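Local coordinates for protein AtGH3.15 acyl acid amido synthetase (Arabidopsis thaliana, PDB 6E1Q) that conjugates glutamine, and possibly cysteine, to the auxin precursor indole-3-butyric acid and glutamine to the herbicide 2,4-DB, using ATP, at residues T22-I27 with I350-G355; M305-P310 with A447-K452; T439-L444 with T557-T562. All coordinates share one frame; numbering follows the deposited sequence.

Contact 1: residues T22-I27 with I350-G355; sequences TNVKQI and IIPCMG
P352 presses its ring against the first turn of helix 24-38, where V24 and I27, three residues apart, offer their branched side chains on the same helical flank. The CG corner of the proline meets V24, whose CG1 comes within 3.7 Å of P352 CG; the two side chains cross at about a right angle. I27 meets the adjoining CB of the ring: its CG2 methyl lies 3.7 Å from P352 CB and also rests on the proline's backbone, 3.5 Å from P352 O. The same methyl reaches C353 more loosely, with I27 CG2 4.1 Å from C353 CB. I27 holds CG2 anti to its backbone N (its CG1 has chi1 -66°), which turns the short branch, and not the longer CG1-CD1 arm, to the loop. No hydrogen bond crosses between the segments; shape and apolar surface carry the contact, and the short branches of V24 and I27 suit it by putting methyls close to the helix, where the compact proline ring can lie against them.

The loop joins strands 348-350 and 356-361, and its geometry comes from a type I beta turn from I351 to M354, closed by M354 N to I351 O at 3.2 Å. Proline at the second position of such a turn is well placed, since its ring already fixes phi near the required value (-67°). The contact thus sets the start of an N-terminal helix on a connection within the GH3 central region. On the helix side, N23 occupies the N-cap position and I27 N bonds to N23 O at 3.0 Å. Beyond the two segments, Q28 NE2 donates to both P352 O and G355 O, adding a polar clasp to the same helix-loop junction. V24 also packs on A419 and L382, while M354 packs on F332, a substrate-binding residue, and on F121 of helix 112-132.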
loop_
_atom_site.group_PDB
_atom_site.type_symbol
_atom_site.label_atom_id
_atom_site.label_comp_id
_atom_site.label_asym_id
_atom_site.label_seq_id
_atom_site.Cartn_x
_atom_site.Cartn_y
_atom_site.Cartn_z
ATOM N N THR A 22 6.831 -25.065 -8.247
ATOM C CA THR A 22 6.954 -26.502 -8.022
ATOM C C THR A 22 8.315 -26.878 -7.446
ATOM O O THR A 22 8.396 -27.648 -6.492
ATOM C CB THR A 22 6.698 -27.263 -9.335
ATOM O OG1 THR A 22 5.352 -27.010 -9.761
ATOM C CG2 THR A 22 6.918 -28.798 -9.175
ATOM N N ASN A 23 9.388 -26.322 -7.993
ATOM C CA ASN A 23 10.744 -26.644 -7.549
ATOM C C ASN A 23 11.231 -25.669 -6.485
ATOM O O ASN A 23 12.330 -25.116 -6.563
ATOM C CB ASN A 23 11.674 -26.665 -8.750
ATOM C CG ASN A 23 11.167 -27.580 -9.825
ATOM O OD1 ASN A 23 10.888 -28.740 -9.556
ATOM N ND2 ASN A 23 11.023 -27.067 -11.042
ATOM N N VAL A 24 10.406 -25.491 -5.455
ATOM C CA VAL A 24 10.627 -24.400 -4.510
ATOM C C VAL A 24 11.890 -24.645 -3.688
ATOM O O VAL A 24 12.743 -23.763 -3.560
ATOM C CB VAL A 24 9.376 -24.218 -3.630
ATOM C CG1 VAL A 24 9.523 -23.008 -2.699
ATOM C CG2 VAL A 24 8.117 -24.079 -4.522
ATOM N N LYS A 25 12.046 -25.856 -3.150
ATOM C CA LYS A 25 13.189 -26.140 -2.285
ATOM C C LYS A 25 14.501 -25.981 -3.050
ATOM O O LYS A 25 15.442 -25.336 -2.567
ATOM C CB LYS A 25 13.034 -27.551 -1.678
ATOM C CG LYS A 25 14.126 -27.920 -0.682
ATOM C CD LYS A 25 13.637 -27.659 0.760
ATOM C CE LYS A 25 14.762 -27.683 1.801
ATOM N NZ LYS A 25 14.397 -26.954 3.055
ATOM N N GLN A 26 14.551 -26.508 -4.275
ATOM C CA GLN A 26 15.757 -26.407 -5.087
ATOM C C GLN A 26 16.058 -24.960 -5.465
ATOM O O GLN A 26 17.216 -24.533 -5.442
ATOM C CB GLN A 26 15.608 -27.269 -6.341
ATOM C CG GLN A 26 15.111 -28.699 -6.066
ATOM C CD GLN A 26 13.592 -28.856 -6.218
ATOM O OE1 GLN A 26 12.820 -28.494 -5.325
ATOM N NE2 GLN A 26 13.165 -29.402 -7.352
ATOM N N ILE A 27 15.031 -24.186 -5.826
ATOM C CA ILE A 27 15.274 -22.808 -6.233
ATOM C C ILE A 27 15.756 -21.977 -5.048
ATOM O O ILE A 27 16.732 -21.223 -5.151
ATOM C CB ILE A 27 14.016 -22.201 -6.879
ATOM C CG1 ILE A 27 13.706 -22.926 -8.194
ATOM C CG2 ILE A 27 14.243 -20.717 -7.133
ATOM C CD1 ILE A 27 12.363 -22.567 -8.805
ATOM N N ILE A 350 4.480 -16.944 -2.442
ATOM C CA ILE A 350 5.865 -16.475 -2.468
ATOM C C ILE A 350 6.569 -17.032 -3.693
ATOM O O ILE A 350 6.418 -18.210 -4.039
ATOM C CB ILE A 350 6.591 -16.877 -1.173
ATOM C CG1 ILE A 350 5.890 -16.268 0.042
ATOM C CG2 ILE A 350 8.033 -16.442 -1.205
ATOM C CD1 ILE A 350 5.811 -14.751 0.003
ATOM N N ILE A 351 7.323 -16.182 -4.388
ATOM C CA ILE A 351 7.983 -16.569 -5.631
ATOM C C ILE A 351 9.449 -16.882 -5.315
ATOM O O ILE A 351 10.213 -15.954 -5.002
ATOM C CB ILE A 351 7.848 -15.483 -6.703
ATOM C CG1 ILE A 351 6.364 -15.280 -7.009
ATOM C CG2 ILE A 351 8.578 -15.896 -7.969
ATOM C CD1 ILE A 351 5.653 -16.581 -7.515
ATOM N N PRO A 352 9.879 -18.147 -5.423
ATOM C CA PRO A 352 11.169 -18.566 -4.846
ATOM C C PRO A 352 12.405 -17.960 -5.485
ATOM O O PRO A 352 13.492 -18.082 -4.907
ATOM C CB PRO A 352 11.180 -20.088 -5.078
ATOM C CG PRO A 352 9.807 -20.459 -5.366
ATOM C CD PRO A 352 9.107 -19.287 -5.940
ATOM N N CYS A 353 12.319 -17.399 -6.681
ATOM C CA CYS A 353 13.542 -16.904 -7.297
ATOM C C CYS A 353 13.838 -15.455 -6.939
ATOM O O CYS A 353 14.899 -14.946 -7.318
ATOM C CB CYS A 353 13.470 -17.054 -8.819
ATOM S SG CYS A 353 12.135 -16.127 -9.510
ATOM N N MET A 354 12.939 -14.779 -6.215
ATOM C CA MET A 354 13.090 -13.349 -5.950
ATOM C C MET A 354 13.967 -13.054 -4.739
ATOM O O MET A 354 14.275 -11.887 -4.485
ATOM C CB MET A 354 11.716 -12.703 -5.756
ATOM C CG MET A 354 10.779 -12.950 -6.931
ATOM S SD MET A 354 11.506 -12.389 -8.502
ATOM C CE MET A 354 11.527 -10.620 -8.199
ATOM N N GLY A 355 14.385 -14.075 -4.012
ATOM C CA GLY A 355 15.164 -13.903 -2.802
ATOM C C GLY A 355 15.106 -15.174 -1.994
ATOM O O GLY A 355 14.388 -16.109 -2.330
#

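Contact 2: residues M305-P310 with A447-K452; sequences MAQYIP and AVTNAK
The carboxamide of Q307 bridges two residues of helix 441-452, receiving a bond at one end and giving one at the other. K452 NZ donates to Q307 OE1 at 3.0 Å, approaching from above the carbonyl plane, 54° out of it. Q307 NE2 in turn donates to T449 OG1 at 2.8 Å, with an N-H...O angle of 142° and the hydroxyl tilted modestly from the amide plane. T449 and K452 are three residues apart, so both polar groups face Q307 from neighbouring turns. Glutamine suits this place because its amide carries donor and acceptor together; its chain bends at chi2 (-67°) to bring that amide across the gap. Beyond CG the lysine is extended, which carries its ammonium to the far segment.

A water extends the network, accepting from K452 NZ and donating to A306 O, each at 3.0 Å. T449 OG1 has a further partner in L445 O one turn back, which also receives a weak bond from Q307 NE2. No apolar pair crosses here; the nearest methyl, V448 CG1, lies 4.0 Å from Q307 OE1, and V448 itself leans on L462 and F465 of strand 461-470. F465 and R559 also touch Q307.

The contact joins the 3-10 turn before helix 309-316, in the N-terminal family region, to a helix of the C-terminal region. Its chemistry implies a joint built from polar bonds, neither ideally aligned, that grip both ends of one amide and so limit its rotation, while the nearby ammonium probably polarises its carbonyl.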
loop_
_atom_site.group_PDB
_atom_site.type_symbol
_atom_site.label_atom_id
_atom_site.label_comp_id
_atom_site.label_asym_id
_atom_site.label_seq_id
_atom_site.Cartn_x
_atom_site.Cartn_y
_atom_site.Cartn_z
ATOM N N MET A 305 -5.833 -1.046 4.395
ATOM C CA MET A 305 -6.588 -0.633 3.220
ATOM C C MET A 305 -7.893 -1.398 3.068
ATOM O O MET A 305 -8.765 -0.958 2.308
ATOM C CB MET A 305 -5.745 -0.798 1.956
ATOM C CG MET A 305 -4.552 0.166 1.880
ATOM S SD MET A 305 -5.129 1.889 2.057
ATOM C CE MET A 305 -3.611 2.695 2.562
ATOM N N ALA A 306 -8.043 -2.535 3.756
ATOM C CA ALA A 306 -9.306 -3.273 3.681
ATOM C C ALA A 306 -10.489 -2.426 4.117
ATOM O O ALA A 306 -11.624 -2.709 3.713
ATOM C CB ALA A 306 -9.240 -4.548 4.534
ATOM N N GLN A 307 -10.245 -1.384 4.919
ATOM C CA GLN A 307 -11.320 -0.537 5.418
ATOM C C GLN A 307 -12.054 0.190 4.296
ATOM O O GLN A 307 -13.238 0.506 4.443
ATOM C CB GLN A 307 -10.761 0.491 6.402
ATOM C CG GLN A 307 -10.228 -0.115 7.707
ATOM C CD GLN A 307 -11.330 -0.730 8.580
ATOM O OE1 GLN A 307 -12.435 -0.177 8.709
ATOM N NE2 GLN A 307 -11.023 -1.873 9.189
ATOM N N TYR A 308 -11.371 0.486 3.191
ATOM C CA TYR A 308 -11.932 1.281 2.110
ATOM C C TYR A 308 -12.648 0.441 1.066
ATOM O O TYR A 308 -13.194 0.998 0.108
ATOM C CB TYR A 308 -10.827 2.100 1.443
ATOM C CG TYR A 308 -10.068 2.947 2.450
ATOM C CD1 TYR A 308 -10.585 4.156 2.901
ATOM C CD2 TYR A 308 -8.845 2.506 2.986
ATOM C CE1 TYR A 308 -9.892 4.919 3.857
ATOM C CE2 TYR A 308 -8.137 3.261 3.930
ATOM C CZ TYR A 308 -8.663 4.458 4.366
ATOM O OH TYR A 308 -7.967 5.195 5.305
ATOM N N ILE A 309 -12.658 -0.875 1.231
ATOM C CA ILE A 309 -13.257 -1.732 0.211
ATOM C C ILE A 309 -14.738 -1.400 -0.022
ATOM O O ILE A 309 -15.113 -1.226 -1.190
ATOM C CB ILE A 309 -13.025 -3.218 0.569
ATOM C CG1 ILE A 309 -11.562 -3.598 0.367
ATOM C CG2 ILE A 309 -13.915 -4.127 -0.268
ATOM C CD1 ILE A 309 -11.254 -5.000 0.918
ATOM N N PRO A 310 -15.581 -1.289 1.003
ATOM C CA PRO A 310 -16.996 -0.980 0.712
ATOM C C PRO A 310 -17.182 0.308 -0.066
ATOM O O PRO A 310 -17.996 0.358 -0.994
ATOM C CB PRO A 310 -17.635 -0.907 2.112
ATOM C CG PRO A 310 -16.793 -1.812 2.950
ATOM C CD PRO A 310 -15.381 -1.612 2.432
ATOM N N ALA A 447 -11.589 -4.503 15.355
ATOM C CA ALA A 447 -12.599 -3.960 16.262
ATOM C C ALA A 447 -13.493 -2.947 15.555
ATOM O O ALA A 447 -14.720 -2.983 15.689
ATOM C CB ALA A 447 -11.916 -3.316 17.468
ATOM N N VAL A 448 -12.883 -2.024 14.803
ATOM C CA VAL A 448 -13.636 -0.989 14.094
ATOM C C VAL A 448 -14.473 -1.605 12.977
ATOM O O VAL A 448 -15.617 -1.202 12.744
ATOM C CB VAL A 448 -12.665 0.084 13.556
ATOM C CG1 VAL A 448 -13.321 0.921 12.474
ATOM C CG2 VAL A 448 -12.157 0.966 14.692
ATOM N N THR A 449 -13.922 -2.603 12.283
ATOM C CA THR A 449 -14.704 -3.407 11.341
ATOM C C THR A 449 -15.954 -3.993 11.989
ATOM O O THR A 449 -17.060 -3.893 11.437
ATOM C CB THR A 449 -13.821 -4.521 10.775
ATOM O OG1 THR A 449 -12.841 -3.944 9.901
ATOM C CG2 THR A 449 -14.649 -5.574 10.014
ATOM N N ASN A 450 -15.794 -4.648 13.147
ATOM C CA ASN A 450 -16.957 -5.186 13.849
ATOM C C ASN A 450 -17.940 -4.088 14.206
ATOM O O ASN A 450 -19.154 -4.251 14.036
ATOM C CB ASN A 450 -16.540 -5.914 15.129
ATOM C CG ASN A 450 -15.791 -7.204 14.862
ATOM O OD1 ASN A 450 -15.010 -7.663 15.703
ATOM N ND2 ASN A 450 -16.037 -7.805 13.713
ATOM N N ALA A 451 -17.437 -2.961 14.717
ATOM C CA ALA A 451 -18.355 -1.924 15.184
ATOM C C ALA A 451 -19.038 -1.214 14.023
ATOM O O ALA A 451 -20.220 -0.872 14.113
ATOM C CB ALA A 451 -17.617 -0.917 16.065
ATOM N N LYS A 452 -18.321 -0.964 12.928
ATOM C CA LYS A 452 -18.945 -0.156 11.874
ATOM C C LYS A 452 -20.068 -0.908 11.168
ATOM O O LYS A 452 -20.958 -0.278 10.582
ATOM C CB LYS A 452 -17.895 0.315 10.871
ATOM C CG LYS A 452 -17.371 -0.786 9.926
ATOM C CD LYS A 452 -16.372 -0.200 8.927
ATOM C CE LYS A 452 -15.799 -1.252 8.002
ATOM N NZ LYS A 452 -14.890 -0.643 6.972
HETATM O O HOH W 1 -14.099 -3.056 5.407
#

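Contact 3: residues T439-L444 with T557-T562; sequences TYEDDL and TPRSVT
E441, in the first turn of helix 441-452, lays its side chain across the aliphatic part of R559, the two crossing at about a right angle. CG of the glutamate lies anti to the backbone N (chi1 -170°) and the chain runs straight on, carrying the carboxylate out to R559: E441 CG lies 4.0 Å and E441 OE2 3.9 Å from R559 CG. Despite the opposite charges, this is no salt bridge. E441 OE2 and R559 NE are 5.8 Å apart, and the carboxylate and guanidinium planes stand 86° to each other. A water links the segments instead, donating to E441 OE2 and accepting from R559 N at 2.9 Å; its modelled distance to the carboxylate is shorter than usual, and the exact length is doubtful.

Three residues on, a spacing that puts it on the same flank of the helix, L444 turns its side chain to the loop and sets CD2 3.8 Å from R559 O. Its backbone N makes the first-turn bond of the helix, to Y440 O at 3.0 Å, with Y440 at the N-cap position. Leucine fits because its side chain packs on F465 and V431, with S467 beside them. R559 O itself accepts from S467 OG, so this buried carbonyl has a polar partner beside the methyl.

The arginine bends at chi2 (-44°), leading its guanidinium away from the helix. There NE bonds to T304 OG1, while NH1 forms a salt bridge with D464 and a hydrogen bond to F465 O; F465 also makes a cation-pi contact with R559. The contact seats the loop before helix 564-571 against the start of helix 441-452. Its chemistry implies a division of labour in R559: stem and backbone meet the helix, the latter partly through water, while the charged end is spent on other partners.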
loop_
_atom_site.group_PDB
_atom_site.type_symbol
_atom_site.label_atom_id
_atom_site.label_comp_id
_atom_site.label_asym_id
_atom_site.label_seq_id
_atom_site.Cartn_x
_atom_site.Cartn_y
_atom_site.Cartn_z
ATOM N N THR A 439 -2.447 -1.881 22.348
ATOM C CA THR A 439 -3.399 -2.232 21.304
ATOM C C THR A 439 -2.718 -2.110 19.947
ATOM O O THR A 439 -2.197 -1.045 19.592
ATOM C CB THR A 439 -4.646 -1.360 21.386
ATOM O OG1 THR A 439 -5.305 -1.611 22.635
ATOM C CG2 THR A 439 -5.597 -1.666 20.214
ATOM N N TYR A 440 -2.715 -3.206 19.203
ATOM C CA TYR A 440 -2.048 -3.271 17.917
ATOM C C TYR A 440 -2.983 -2.793 16.821
ATOM O O TYR A 440 -4.214 -2.810 16.963
ATOM C CB TYR A 440 -1.577 -4.700 17.626
ATOM C CG TYR A 440 -0.327 -5.087 18.388
ATOM C CD1 TYR A 440 -0.389 -5.427 19.736
ATOM C CD2 TYR A 440 0.925 -5.061 17.771
ATOM C CE1 TYR A 440 0.755 -5.767 20.438
ATOM C CE2 TYR A 440 2.082 -5.398 18.468
ATOM C CZ TYR A 440 1.982 -5.749 19.799
ATOM O OH TYR A 440 3.107 -6.081 20.503
ATOM N N GLU A 441 -2.378 -2.389 15.703
ATOM C CA GLU A 441 -3.160 -1.884 14.581
ATOM C C GLU A 441 -4.119 -2.938 14.044
ATOM O O GLU A 441 -5.277 -2.626 13.751
ATOM C CB GLU A 441 -2.235 -1.383 13.467
ATOM C CG GLU A 441 -2.958 -0.628 12.361
ATOM C CD GLU A 441 -1.990 -0.057 11.325
ATOM O OE1 GLU A 441 -1.727 -0.732 10.304
ATOM O OE2 GLU A 441 -1.470 1.056 11.560
ATOM N N ASP A 442 -3.671 -4.199 13.923
ATOM C CA ASP A 442 -4.569 -5.207 13.348
ATOM C C ASP A 442 -5.782 -5.467 14.242
ATOM O O ASP A 442 -6.890 -5.691 13.736
ATOM C CB ASP A 442 -3.825 -6.516 13.053
ATOM C CG ASP A 442 -3.006 -7.028 14.237
ATOM O OD1 ASP A 442 -3.288 -6.649 15.388
ATOM O OD2 ASP A 442 -2.068 -7.823 14.006
ATOM N N ASP A 443 -5.604 -5.418 15.563
ATOM C CA ASP A 443 -6.735 -5.605 16.475
ATOM C C ASP A 443 -7.691 -4.420 16.430
ATOM O O ASP A 443 -8.914 -4.601 16.445
ATOM C CB ASP A 443 -6.214 -5.785 17.888
ATOM C CG ASP A 443 -5.456 -7.091 18.068
ATOM O OD1 ASP A 443 -5.900 -8.128 17.533
ATOM O OD2 ASP A 443 -4.434 -7.071 18.772
ATOM N N LEU A 444 -7.145 -3.196 16.427
ATOM C CA LEU A 444 -7.990 -2.004 16.334
ATOM C C LEU A 444 -8.789 -1.997 15.031
ATOM O O LEU A 444 -9.969 -1.633 15.020
ATOM C CB LEU A 444 -7.129 -0.738 16.450
ATOM C CG LEU A 444 -7.912 0.564 16.265
ATOM C CD1 LEU A 444 -8.972 0.663 17.334
ATOM C CD2 LEU A 444 -6.995 1.781 16.288
ATOM N N THR A 557 -3.853 7.117 5.872
ATOM C CA THR A 557 -4.374 7.618 7.135
ATOM C C THR A 557 -3.752 6.850 8.296
ATOM O O THR A 557 -3.927 5.627 8.382
ATOM C CB THR A 557 -5.895 7.503 7.178
ATOM O OG1 THR A 557 -6.453 8.242 6.079
ATOM C CG2 THR A 557 -6.417 8.079 8.487
ATOM N N PRO A 558 -2.984 7.498 9.167
ATOM C CA PRO A 558 -2.452 6.782 10.336
ATOM C C PRO A 558 -3.602 6.392 11.247
ATOM O O PRO A 558 -4.551 7.157 11.431
ATOM C CB PRO A 558 -1.534 7.814 11.001
ATOM C CG PRO A 558 -2.182 9.127 10.649
ATOM C CD PRO A 558 -2.770 8.954 9.262
ATOM N N ARG A 559 -3.530 5.193 11.805
ATOM C CA ARG A 559 -4.635 4.715 12.629
ATOM C C ARG A 559 -4.572 5.203 14.074
ATOM O O ARG A 559 -5.527 4.996 14.826
ATOM C CB ARG A 559 -4.691 3.195 12.590
ATOM C CG ARG A 559 -4.976 2.654 11.214
ATOM C CD ARG A 559 -6.091 3.428 10.530
ATOM N NE ARG A 559 -6.543 2.755 9.313
ATOM C CZ ARG A 559 -7.477 3.229 8.489
ATOM N NH1 ARG A 559 -8.070 4.396 8.731
ATOM N NH2 ARG A 559 -7.828 2.525 7.424
ATOM N N SER A 560 -3.475 5.821 14.494
ATOM C CA SER A 560 -3.508 6.627 15.704
ATOM C C SER A 560 -2.580 7.816 15.514
ATOM O O SER A 560 -1.641 7.769 14.717
ATOM C CB SER A 560 -3.122 5.818 16.949
ATOM O OG SER A 560 -1.744 5.557 16.954
ATOM N N VAL A 561 -2.854 8.884 16.260
ATOM C CA VAL A 561 -2.148 10.148 16.119
ATOM C C VAL A 561 -1.629 10.575 17.486
ATOM O O VAL A 561 -2.363 10.507 18.480
ATOM C CB VAL A 561 -3.060 11.234 15.520
ATOM C CG1 VAL A 561 -2.338 12.537 15.480
ATOM C CG2 VAL A 561 -3.496 10.847 14.114
ATOM N N THR A 562 -0.361 10.998 17.537
ATOM C CA THR A 562 0.221 11.612 18.726
ATOM C C THR A 562 0.644 13.052 18.526
ATOM O O THR A 562 0.739 13.785 19.517
ATOM C CB THR A 562 1.460 10.840 19.213
ATOM O OG1 THR A 562 2.303 10.518 18.096
ATOM C CG2 THR A 562 1.047 9.561 19.941
HETATM O O HOH W 2 -1.225 3.545 11.494
#

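Contacts 2 and 3 share helix 441-452 and lie close together, their centres 13 Å apart; they meet where Q307 and Y308 pack against the guanidinium end of R559. Contact 1 stands apart, its centre about 34 Å from each of the others, where the N-terminal region meets the central one. Contacts 1 and 3 are largely buried and contact 2 is only partly so. Contact 1 has no hydrogen bond between its segments and rests on apolar side chains. Contact 2, also between family regions, relies on direct hydrogen bonds with a water alongside. Contact 3 stays within the C-terminal region and combines aliphatic packing with one bridging water, the guanidinium of its arginine being engaged beyond its segments.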